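Local coordinates for aldose 1-epimerase (Escherichia coli, PDB 3NRE), which probably interconverts the alpha and beta anomers of aldose sugars, at residues V76-H81 with D86-E91; Y70-N75 with S110-Y115. All coordinates share one frame; numbering follows the deposited sequence.

In the fold
Both contacts lie on the same side of a beta-rich chain, with centres 11 Å apart. Contact 1 folds the long connection between strands 68-71 and 93-97 back on itself; contact 2 sets the start of that connection against the turn of the 101-109/114-123 hairpin, so that along the sequence it encloses contact 1. They meet directly: Tyr115 OH lies 2.7 Å from Asp86 OD2, a probable hydrogen bond, and Leu89 CD1 packs 3.6 Å from Asn75 ND2. PEG fragments, probably from the crystallisation liquor, lie about 4 Å from the side chain of Trp78 in contact 1 and, at a separate place, about 6 Å from that of Tyr70 in contact 2.

Contact 1 of 2, residues V76-H81 with D86-E91; sequences VEWDAH and DGWLGE
Trp78 and Trp88 meet inside the long loop that joins strands 68-71 and 93-97, where a type I beta turn from Val76 to Asp79 faces a short 3-10 segment, 87-89. CZ2 of Trp78 reaches the edge of the Trp88 ring, near its plane, and lies 4.0 Å from Trp88 CH2; the two side chains arrive from opposite directions. Val76 works on both indoles. Its CG1 approaches the benzo end of Trp88, 3.9 Å from CZ2, with the two side chains crossing at about a right angle. Its CG2 sits over the centre of the Trp78 ring, 3.7 Å above the plane. Trp78 turns back over its own turn because its CG lies between the backbone N and carbonyl carbon (chi1 51°). Leu89 also uses both branches: CD1 packs 4.1 Å from Val76 CG1, while CD2 lies over the centre of the Trp88 ring.

Hydrogen bonds and further ring contacts hold the surroundings of this apolar patch. The indole NE1 of Trp88 is hydrogen-bonded to Gly85 O, and the ring also meets His84 edge-to-face, so its rotation is well determined. Leu89 N bonds to Asp86 O at 3.1 Å, closing the 3-10 turn. At the last residue of the beta turn, Asp79 OD1 accepts from His81 N at 2.8 Å, on the anti side of the carboxylate and 35° out of its plane. Its other oxygen, OD2, forms a salt bridge with Arg57 NE, so both oxygens are engaged, which fixes the rotation of the group. Asp79-Ala80-His81 thus forms an Asx turn that shares Asp79 with the type I turn. Trp78 closes over the loop's own Val76 and Leu83, while Trp88 anchors the loop by stacking on Phe49 of strand 48-51, in the beta-sandwich of the galactose mutarotase clan.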
loop_
_atom_site.group_PDB
_atom_site.type_symbol
_atom_site.label_atom_id
_atom_site.label_comp_id
_atom_site.label_asym_id
_atom_site.label_seq_id
_atom_site.Cartn_x
_atom_site.Cartn_y
_atom_site.Cartn_z
ATOM N N VAL A 76 -3.089 -6.909 -14.798
ATOM C CA VAL A 76 -1.678 -6.764 -15.195
ATOM C C VAL A 76 -1.253 -8.044 -15.902
ATOM O O VAL A 76 -1.750 -9.131 -15.613
ATOM C CB VAL A 76 -0.758 -6.415 -13.996
ATOM C CG1 VAL A 76 -1.079 -5.078 -13.417
ATOM C CG2 VAL A 76 -0.772 -7.523 -12.848
ATOM N N GLU A 77 -0.364 -7.910 -16.883
ATOM C CA GLU A 77 0.011 -9.040 -17.741
ATOM C C GLU A 77 0.725 -10.140 -16.967
ATOM O O GLU A 77 0.614 -11.314 -17.312
ATOM C CB GLU A 77 0.902 -8.570 -18.904
ATOM C CG GLU A 77 2.228 -7.962 -18.467
ATOM N N TRP A 78 1.435 -9.743 -15.915
ATOM C CA TRP A 78 2.315 -10.625 -15.167
ATOM C C TRP A 78 1.698 -11.379 -13.985
ATOM O O TRP A 78 2.433 -12.106 -13.307
ATOM C CB TRP A 78 3.545 -9.822 -14.667
ATOM C CG TRP A 78 3.287 -8.545 -13.939
ATOM C CD1 TRP A 78 3.282 -7.281 -14.482
ATOM C CD2 TRP A 78 3.051 -8.365 -12.534
ATOM N NE1 TRP A 78 3.033 -6.359 -13.532
ATOM C CE2 TRP A 78 2.909 -6.972 -12.316
ATOM C CE3 TRP A 78 2.954 -9.233 -11.445
ATOM C CZ2 TRP A 78 2.632 -6.439 -11.083
ATOM C CZ3 TRP A 78 2.695 -8.666 -10.176
ATOM C CH2 TRP A 78 2.570 -7.298 -10.022
ATOM N N ASP A 79 0.391 -11.213 -13.751
ATOM C CA ASP A 79 -0.321 -11.899 -12.640
ATOM C C ASP A 79 -1.676 -12.418 -13.171
ATOM O O ASP A 79 -2.436 -11.659 -13.835
ATOM C CB ASP A 79 -0.488 -10.956 -11.462
ATOM C CG ASP A 79 -0.849 -11.671 -10.133
ATOM O OD1 ASP A 79 -1.547 -12.722 -10.115
ATOM O OD2 ASP A 79 -0.305 -11.235 -9.099
ATOM N N ALA A 80 -1.969 -13.696 -12.924
ATOM C CA ALA A 80 -3.266 -14.287 -13.240
ATOM C C ALA A 80 -4.405 -13.677 -12.434
ATOM O O ALA A 80 -5.568 -13.669 -12.877
ATOM C CB ALA A 80 -3.268 -15.829 -13.057
ATOM N N HIS A 81 -4.077 -13.162 -11.262
ATOM C CA HIS A 81 -5.096 -12.540 -10.430
ATOM C C HIS A 81 -5.144 -11.045 -10.607
ATOM O O HIS A 81 -4.104 -10.397 -10.617
ATOM C CB HIS A 81 -4.866 -12.839 -8.940
ATOM C CG HIS A 81 -5.271 -14.219 -8.566
ATOM N ND1 HIS A 81 -4.447 -15.312 -8.757
ATOM C CD2 HIS A 81 -6.458 -14.705 -8.128
ATOM C CE1 HIS A 81 -5.115 -16.405 -8.430
ATOM N NE2 HIS A 81 -6.318 -16.064 -8.007
ATOM N N ASP A 86 -7.747 -0.692 -9.178
ATOM C CA ASP A 86 -7.499 0.011 -10.443
ATOM C C ASP A 86 -6.745 1.322 -10.295
ATOM O O ASP A 86 -6.254 1.840 -11.272
ATOM C CB ASP A 86 -8.807 0.304 -11.170
ATOM C CG ASP A 86 -9.835 -0.798 -10.965
ATOM O OD1 ASP A 86 -9.662 -1.926 -11.552
ATOM O OD2 ASP A 86 -10.795 -0.514 -10.180
ATOM N N GLY A 87 -6.748 1.893 -9.112
ATOM C CA GLY A 87 -6.156 3.206 -8.934
ATOM C C GLY A 87 -4.717 3.310 -9.399
ATOM O O GLY A 87 -4.332 4.243 -10.132
ATOM N N TRP A 88 -3.925 2.334 -8.984
ATOM C CA TRP A 88 -2.513 2.304 -9.346
ATOM C C TRP A 88 -2.217 2.237 -10.843
ATOM O O TRP A 88 -1.079 2.474 -11.237
ATOM C CB TRP A 88 -1.781 1.169 -8.600
ATOM C CG TRP A 88 -2.183 -0.239 -9.014
ATOM C CD1 TRP A 88 -3.460 -0.746 -9.172
ATOM C CD2 TRP A 88 -1.293 -1.318 -9.258
ATOM N NE1 TRP A 88 -3.378 -2.083 -9.502
ATOM C CE2 TRP A 88 -2.068 -2.449 -9.570
ATOM C CE3 TRP A 88 0.092 -1.453 -9.192
ATOM C CZ2 TRP A 88 -1.502 -3.691 -9.826
ATOM C CZ3 TRP A 88 0.663 -2.678 -9.459
ATOM C CH2 TRP A 88 -0.124 -3.786 -9.794
ATOM N N LEU A 89 -3.202 1.845 -11.672
ATOM C CA LEU A 89 -3.061 1.707 -13.090
ATOM C C LEU A 89 -3.716 2.854 -13.894
ATOM O O LEU A 89 -3.618 2.885 -15.119
ATOM C CB LEU A 89 -3.677 0.386 -13.553
ATOM C CG LEU A 89 -3.116 -0.863 -12.875
ATOM C CD1 LEU A 89 -3.879 -2.092 -13.399
ATOM C CD2 LEU A 89 -1.652 -0.962 -13.158
ATOM N N GLY A 90 -4.442 3.701 -13.220
ATOM C CA GLY A 90 -5.250 4.751 -13.898
ATOM C C GLY A 90 -4.570 6.096 -13.919
ATOM O O GLY A 90 -3.580 6.343 -13.196
ATOM N N GLU A 91 -5.066 6.971 -14.763
ATOM C CA GLU A 91 -4.551 8.328 -14.801
ATOM C C GLU A 91 -5.431 9.246 -13.947
ATOM O O GLU A 91 -6.657 9.296 -14.132
ATOM C CB GLU A 91 -4.480 8.837 -16.235
ATOM C CG GLU A 91 -3.432 8.153 -17.098
ATOM C CD GLU A 91 -3.220 8.917 -18.392
ATOM O OE1 GLU A 91 -2.556 9.979 -18.346
ATOM O OE2 GLU A 91 -3.742 8.465 -19.437
#

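Contact 2 of 2, residues Y70-N75 with S110-Y115; sequences YQLQPN and SGVYHY
Val112, in the turn between strands 101-109 and 114-123, pushes both methyl groups against the end of strand 68-71, and every close approach between the two segments involves it. CG2 is the tighter branch: it lies 3.3 Å from the backbone carbonyl O of Gln71, a close van der Waals approach, and 3.8 Å from CD2 of Leu72, whose side chain crosses it at about a right angle. The other methyl, CG1, stands anti to the backbone N (chi1 168°), which directs it to Tyr70, 3.8 Å from the ring atom CD1. The valine thus fits between the side chains of Tyr70 and Leu72, with CG1 on the tyrosine and CG2 on the leucine and the Gln71 carbonyl.

Tyr70 gains further support from Phe63, whose ring meets its own with planes at about 25°, and from Leu142. On the looser side the chain is exposed. Gln71 points its CB away from the turn and Gln73 makes no close contact across, while Gly111 takes a positive phi of 69° to bring the chain round to Val112. The next residue, Tyr113, is buried; its ring comes no closer to Leu72 than 5.1 Å (CD1 of the tyrosine to CD2 of the leucine), and its hydroxyl is hydrogen-bonded to Pro143 O and His263 NE2. With no hydrogen bond between the two segments and 177 Å² buried in all, hairpin turn and strand end are joined by apolar fit, not by sheet pairing.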
loop_
_atom_site.group_PDB
_atom_site.type_symbol
_atom_site.label_atom_id
_atom_site.label_comp_id
_atom_site.label_asym_id
_atom_site.label_seq_id
_atom_site.Cartn_x
_atom_site.Cartn_y
_atom_site.Cartn_z
ATOM N N TYR A 70 -19.689 -12.373 -8.452
ATOM C CA TYR A 70 -18.985 -11.359 -9.204
ATOM C C TYR A 70 -17.676 -11.982 -9.687
ATOM O O TYR A 70 -17.065 -12.779 -8.953
ATOM C CB TYR A 70 -18.665 -10.159 -8.314
ATOM C CG TYR A 70 -19.873 -9.338 -7.955
ATOM C CD1 TYR A 70 -20.358 -8.395 -8.831
ATOM C CD2 TYR A 70 -20.539 -9.552 -6.760
ATOM C CE1 TYR A 70 -21.472 -7.646 -8.503
ATOM C CE2 TYR A 70 -21.669 -8.803 -6.421
ATOM C CZ TYR A 70 -22.112 -7.864 -7.297
ATOM O OH TYR A 70 -23.220 -7.098 -6.981
ATOM N N GLN A 71 -17.245 -11.616 -10.894
ATOM C CA GLN A 71 -16.000 -12.173 -11.460
ATOM C C GLN A 71 -15.098 -11.072 -11.959
ATOM O O GLN A 71 -15.549 -10.111 -12.571
ATOM C CB GLN A 71 -16.287 -13.212 -12.531
ATOM C CG GLN A 71 -17.198 -14.294 -11.931
ATOM C CD GLN A 71 -17.375 -15.566 -12.760
ATOM O OE1 GLN A 71 -17.155 -15.572 -13.978
ATOM N NE2 GLN A 71 -17.791 -16.653 -12.086
ATOM N N LEU A 72 -13.824 -11.192 -11.616
ATOM C CA LEU A 72 -12.813 -10.204 -11.936
ATOM C C LEU A 72 -11.917 -10.735 -13.033
ATOM O O LEU A 72 -11.758 -11.963 -13.172
ATOM C CB LEU A 72 -11.912 -9.962 -10.706
ATOM C CG LEU A 72 -12.547 -9.372 -9.445
ATOM C CD1 LEU A 72 -11.784 -9.669 -8.126
ATOM C CD2 LEU A 72 -12.774 -7.842 -9.604
ATOM N N GLN A 73 -11.303 -9.850 -13.792
ATOM C CA GLN A 73 -10.387 -10.254 -14.871
ATOM C C GLN A 73 -9.026 -9.705 -14.545
ATOM O O GLN A 73 -8.934 -8.619 -13.978
ATOM C CB GLN A 73 -10.799 -9.660 -16.226
ATOM C CG GLN A 73 -12.112 -10.201 -16.709
ATOM C CD GLN A 73 -12.489 -9.653 -18.080
ATOM O OE1 GLN A 73 -12.794 -8.458 -18.236
ATOM N NE2 GLN A 73 -12.469 -10.518 -19.077
ATOM N N PRO A 74 -7.963 -10.419 -14.955
ATOM C CA PRO A 74 -6.624 -9.929 -14.663
ATOM C C PRO A 74 -6.389 -8.526 -15.215
ATOM O O PRO A 74 -6.925 -8.188 -16.294
ATOM C CB PRO A 74 -5.696 -10.948 -15.337
ATOM C CG PRO A 74 -6.504 -11.670 -16.251
ATOM C CD PRO A 74 -7.931 -11.630 -15.781
ATOM N N ASN A 75 -5.694 -7.707 -14.428
ATOM C CA ASN A 75 -5.449 -6.301 -14.778
ATOM C C ASN A 75 -3.991 -5.995 -15.111
ATOM O O ASN A 75 -3.695 -4.924 -15.661
ATOM C CB ASN A 75 -6.020 -5.325 -13.713
ATOM C CG ASN A 75 -5.457 -5.532 -12.318
ATOM O OD1 ASN A 75 -4.841 -6.548 -12.032
ATOM N ND2 ASN A 75 -5.660 -4.539 -11.449
ATOM N N SER A 110 -15.682 0.944 -15.134
ATOM C CA SER A 110 -15.648 -0.340 -15.820
ATOM C C SER A 110 -15.394 -1.438 -14.803
ATOM O O SER A 110 -15.068 -1.178 -13.658
ATOM C CB SER A 110 -14.572 -0.352 -16.917
ATOM O OG SER A 110 -13.357 0.123 -16.424
ATOM N N GLY A 111 -15.542 -2.688 -15.219
ATOM C CA GLY A 111 -15.345 -3.790 -14.311
ATOM C C GLY A 111 -16.413 -3.905 -13.242
ATOM O O GLY A 111 -17.551 -3.447 -13.423
ATOM N N VAL A 112 -16.040 -4.547 -12.142
ATOM C CA VAL A 112 -16.974 -4.939 -11.079
ATOM C C VAL A 112 -17.360 -3.688 -10.229
ATOM O O VAL A 112 -18.530 -3.475 -9.956
ATOM C CB VAL A 112 -16.390 -6.039 -10.193
ATOM C CG1 VAL A 112 -17.205 -6.240 -8.933
ATOM C CG2 VAL A 112 -16.312 -7.327 -10.968
ATOM N N TYR A 113 -16.354 -2.906 -9.827
ATOM C CA TYR A 113 -16.521 -1.731 -8.975
ATOM C C TYR A 113 -16.479 -0.428 -9.793
ATOM O O TYR A 113 -15.538 -0.189 -10.576
ATOM C CB TYR A 113 -15.404 -1.663 -7.954
ATOM C CG TYR A 113 -15.410 -2.683 -6.838
ATOM C CD1 TYR A 113 -15.030 -4.000 -7.057
ATOM C CD2 TYR A 113 -15.715 -2.313 -5.548
ATOM C CE1 TYR A 113 -14.980 -4.911 -5.994
ATOM C CE2 TYR A 113 -15.678 -3.190 -4.516
ATOM C CZ TYR A 113 -15.298 -4.511 -4.741
ATOM O OH TYR A 113 -15.291 -5.369 -3.669
ATOM N N HIS A 114 -17.497 0.420 -9.606
ATOM C CA HIS A 114 -17.495 1.779 -10.138
ATOM C C HIS A 114 -17.368 2.711 -8.932
ATOM O O HIS A 114 -18.074 2.541 -7.928
ATOM C CB HIS A 114 -18.796 2.100 -10.899
ATOM C CG HIS A 114 -18.952 1.342 -12.178
ATOM N ND1 HIS A 114 -19.935 1.644 -13.100
ATOM C CD2 HIS A 114 -18.254 0.304 -12.697
ATOM C CE1 HIS A 114 -19.838 0.814 -14.123
ATOM N NE2 HIS A 114 -18.824 -0.006 -13.906
ATOM N N TYR A 115 -16.507 3.725 -9.038
ATOM C CA TYR A 115 -16.235 4.577 -7.890
ATOM C C TYR A 115 -15.446 5.813 -8.302
ATOM O O TYR A 115 -14.954 5.915 -9.447
ATOM C CB TYR A 115 -15.449 3.830 -6.788
ATOM C CG TYR A 115 -14.165 3.261 -7.332
ATOM C CD1 TYR A 115 -13.011 4.046 -7.379
ATOM C CD2 TYR A 115 -14.109 1.973 -7.876
ATOM C CE1 TYR A 115 -11.843 3.550 -7.903
ATOM C CE2 TYR A 115 -12.958 1.483 -8.409
ATOM C CZ TYR A 115 -11.826 2.266 -8.412
ATOM O OH TYR A 115 -10.643 1.844 -8.971
#